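Local coordinates for porphyranase B (Zobellia galactanivorans, PDB 3JUU), which cleaves the sulfated red-algal polysaccharide porphyran at the (1->4) linkages between beta-D-galactopyranose and alpha-L-galactopyranose-6-sulfate, at residues 118-123 and 249-254. Sequence-based numbering, arbitrary orientation.
Sequences KTFMSS and PVPKDG
Phe120 and Val250, whose CA atoms lie 6.9 Å apart, bring together the bend that leads into strand 122-128 and an irregular loop following strand 237-242, with no hydrogen bond between the two segments. Both segments belong to the beta-sandwich jelly roll of glycoside hydrolase family 16. Within 118-123, Phe120 alone touches the loop, and its flat apolar ring suits a place where it lies against both backbone and side-chain atoms. A chi1 of 77° sets CG between the backbone N and carbonyl carbon and turns the ring to the loop. Two CH-pi contacts share one face: Pro251 CD stands 3.8 Å from the Phe120 ring centroid and Val250 CA 4.1 Å from it. The proline offers a rigid CH2 next to its nitrogen, while Val250 adds a methyl, CG2, 3.9 Å from Phe120 CE1. Met121 CG covers the opposite face over its centre, and His94 meets the ring edge-to-face. Thr119 shapes the bend as an ST turn, its OG1 accepting from Met121 N at 3.0 Å. A type I turn from Pro251 to Gly254 folds the loop back; the positive phi of Gly254 (92°) fits a residue without CB. Ser122 OG is hydrogen-bonded to Glu243 OE2, of a probable substrate-binding residue, placing the bend beside the sugar-binding region. Gly254 O, hydrogen-bonded to His94 NE2, ends 3.8 Å from Phe120 CE2.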
ATOM      1  N   LYS A 118      13.854   1.212  -6.740  1.00  9.73           N
ATOM      2  CA  LYS A 118      14.168   1.503  -8.142  1.00 10.51           C
ATOM      3  C   LYS A 118      14.238   0.216  -9.024  1.00 13.17           C
ATOM      4  O   LYS A 118      15.089   0.084  -9.934  1.00 17.55           O
ATOM      5  CB  LYS A 118      15.537   2.202  -8.134  1.00 10.82           C
ATOM      6  CG  LYS A 118      15.843   2.874  -9.455  1.00 11.19           C
ATOM      7  CD  LYS A 118      17.206   3.703  -9.253  1.00 15.64           C
ATOM      8  CE  LYS A 118      17.531   4.363 -10.578  1.00 20.96           C
ATOM      9  NZ  LYS A 118      18.814   5.098 -10.535  1.00 24.33           N
ATOM     10  N   THR A 119      13.355  -0.734  -8.764  1.00 10.14           N
ATOM     11  CA  THR A 119      13.326  -2.020  -9.491  1.00  8.87           C
ATOM     12  C   THR A 119      11.969  -2.232 -10.188  1.00  9.54           C
ATOM     13  O   THR A 119      11.031  -1.414 -10.068  1.00  9.62           O
ATOM     14  CB  THR A 119      13.529  -3.280  -8.582  1.00  8.80           C
ATOM     15  OG1 THR A 119      12.294  -3.630  -7.922  1.00 10.62           O
ATOM     16  CG2 THR A 119      14.611  -3.025  -7.505  1.00  7.88           C
ATOM     17  N   PHE A 120      11.892  -3.294 -10.956  1.00  8.95           N
ATOM     18  CA  PHE A 120      10.605  -3.602 -11.630  1.00  9.13           C
ATOM     19  C   PHE A 120       9.484  -4.052 -10.683  1.00  7.98           C
ATOM     20  O   PHE A 120       8.308  -4.191 -11.157  1.00  8.27           O
ATOM     21  CB  PHE A 120      10.866  -4.711 -12.701  1.00  8.08           C
ATOM     22  CG  PHE A 120      11.020  -6.114 -12.122  1.00  8.50           C
ATOM     23  CD1 PHE A 120       9.978  -7.058 -12.273  1.00  9.07           C
ATOM     24  CD2 PHE A 120      12.211  -6.523 -11.505  1.00  9.84           C
ATOM     25  CE1 PHE A 120      10.060  -8.350 -11.753  1.00 10.39           C
ATOM     26  CE2 PHE A 120      12.349  -7.829 -11.021  1.00  9.47           C
ATOM     27  CZ  PHE A 120      11.264  -8.770 -11.109  1.00  9.84           C
ATOM     28  N   MET A 121       9.809  -4.313  -9.402  1.00  7.67           N
ATOM     29  CA  MET A 121       8.838  -4.738  -8.370  1.00  7.60           C
ATOM     30  C   MET A 121       8.199  -3.506  -7.713  1.00  8.00           C
ATOM     31  O   MET A 121       8.662  -2.422  -7.873  1.00  8.31           O
ATOM     32  CB  MET A 121       9.529  -5.648  -7.312  1.00  8.45           C
ATOM     33  CG  MET A 121       9.942  -6.937  -8.025  1.00  7.36           C
ATOM     34  SD  MET A 121      10.812  -8.137  -6.959  1.00 10.48           S
ATOM     35  CE  MET A 121       9.581  -8.569  -5.651  1.00 10.40           C
ATOM     36  N   SER A 122       7.029  -3.714  -7.129  1.00  8.15           N
ATOM     37  CA  SER A 122       6.206  -2.612  -6.665  1.00  8.45           C
ATOM     38  C   SER A 122       6.690  -1.969  -5.363  1.00  7.94           C
ATOM     39  O   SER A 122       7.572  -2.525  -4.610  1.00  8.53           O
ATOM     40  CB  SER A 122       4.773  -3.169  -6.473  1.00  5.70           C
ATOM     41  OG  SER A 122       4.703  -3.916  -5.244  1.00  9.51           O
ATOM     42  N   SER A 123       6.139  -0.784  -5.086  1.00  6.86           N
ATOM     43  CA  SER A 123       6.205  -0.177  -3.748  1.00  7.09           C
ATOM     44  C   SER A 123       4.810   0.375  -3.439  1.00  8.88           C
ATOM     45  O   SER A 123       4.331   1.163  -4.241  1.00  7.31           O
ATOM     46  CB  SER A 123       7.160   1.003  -3.785  1.00  7.84           C
ATOM     47  OG  SER A 123       8.484   0.559  -4.044  1.00 11.12           O
ATOM     48  N   PRO A 249       7.024  -7.261 -16.251  1.00 10.88           N
ATOM     49  CA  PRO A 249       7.770  -8.495 -16.141  1.00  9.52           C
ATOM     50  C   PRO A 249       9.262  -8.340 -15.788  1.00  9.70           C
ATOM     51  O   PRO A 249       9.784  -7.226 -15.671  1.00  8.21           O
ATOM     52  CB  PRO A 249       7.642  -9.125 -17.577  1.00 11.94           C
ATOM     53  CG  PRO A 249       7.318  -7.949 -18.483  1.00 16.52           C
ATOM     54  CD  PRO A 249       6.580  -6.984 -17.641  1.00 11.37           C
ATOM     55  N   VAL A 250       9.916  -9.487 -15.647  1.00  9.87           N
ATOM     56  CA  VAL A 250      11.291  -9.482 -15.141  1.00  7.84           C
ATOM     57  C   VAL A 250      12.211  -8.981 -16.291  1.00  8.93           C
ATOM     58  O   VAL A 250      12.049  -9.411 -17.439  1.00  9.63           O
ATOM     59  CB  VAL A 250      11.705 -10.957 -14.846  1.00 10.77           C
ATOM     60  CG1 VAL A 250      13.206 -10.978 -14.316  1.00  9.87           C
ATOM     61  CG2 VAL A 250      10.780 -11.593 -13.762  1.00  9.41           C
ATOM     62  N   PRO A 251      13.156  -8.045 -16.024  1.00  9.52           N
ATOM     63  CA  PRO A 251      14.077  -7.560 -17.087  1.00 10.16           C
ATOM     64  C   PRO A 251      15.145  -8.615 -17.432  1.00  9.02           C
ATOM     65  O   PRO A 251      15.361  -9.549 -16.668  1.00  8.98           O
ATOM     66  CB  PRO A 251      14.825  -6.366 -16.430  1.00 11.85           C
ATOM     67  CG  PRO A 251      14.156  -6.125 -15.088  1.00 10.81           C
ATOM     68  CD  PRO A 251      13.360  -7.362 -14.723  1.00  9.35           C
ATOM     69  N   LYS A 252      15.865  -8.409 -18.511  1.00 10.17           N
ATOM     70  CA  LYS A 252      16.727  -9.481 -19.058  1.00  8.99           C
ATOM     71  C   LYS A 252      17.914  -9.808 -18.145  1.00  8.21           C
ATOM     72  O   LYS A 252      18.562 -10.867 -18.289  1.00  9.54           O
ATOM     73  CB  LYS A 252      17.237  -9.017 -20.457  1.00 11.25           C
ATOM     74  CG  LYS A 252      16.152  -9.192 -21.544  1.00 15.74           C
ATOM     75  CD  LYS A 252      16.611  -8.627 -22.887  1.00 20.17           C
ATOM     76  CE  LYS A 252      15.443  -8.645 -23.898  1.00 26.07           C
ATOM     77  NZ  LYS A 252      15.919  -8.939 -25.334  1.00 36.65           N
ATOM     78  N   ASP A 253      18.301  -8.872 -17.276  1.00  9.56           N
ATOM     79  CA  ASP A 253      19.414  -9.101 -16.357  1.00  8.69           C
ATOM     80  C   ASP A 253      18.923  -9.679 -15.003  1.00  8.50           C
ATOM     81  O   ASP A 253      19.697  -9.845 -14.085  1.00 10.55           O
ATOM     82  CB  ASP A 253      20.278  -7.834 -16.143  1.00 10.61           C
ATOM     83  CG  ASP A 253      19.514  -6.709 -15.373  1.00 15.28           C
ATOM     84  OD1 ASP A 253      18.284  -6.811 -15.129  1.00 10.59           O
ATOM     85  OD2 ASP A 253      20.136  -5.708 -15.018  1.00 17.54           O
ATOM     86  N   GLY A 254      17.607  -9.925 -14.885  1.00  9.28           N
ATOM     87  CA  GLY A 254      16.963 -10.354 -13.642  1.00  9.92           C
ATOM     88  C   GLY A 254      16.424  -9.207 -12.760  1.00 11.18           C
ATOM     89  O   GLY A 254      15.667  -9.472 -11.821  1.00 11.29           O
TER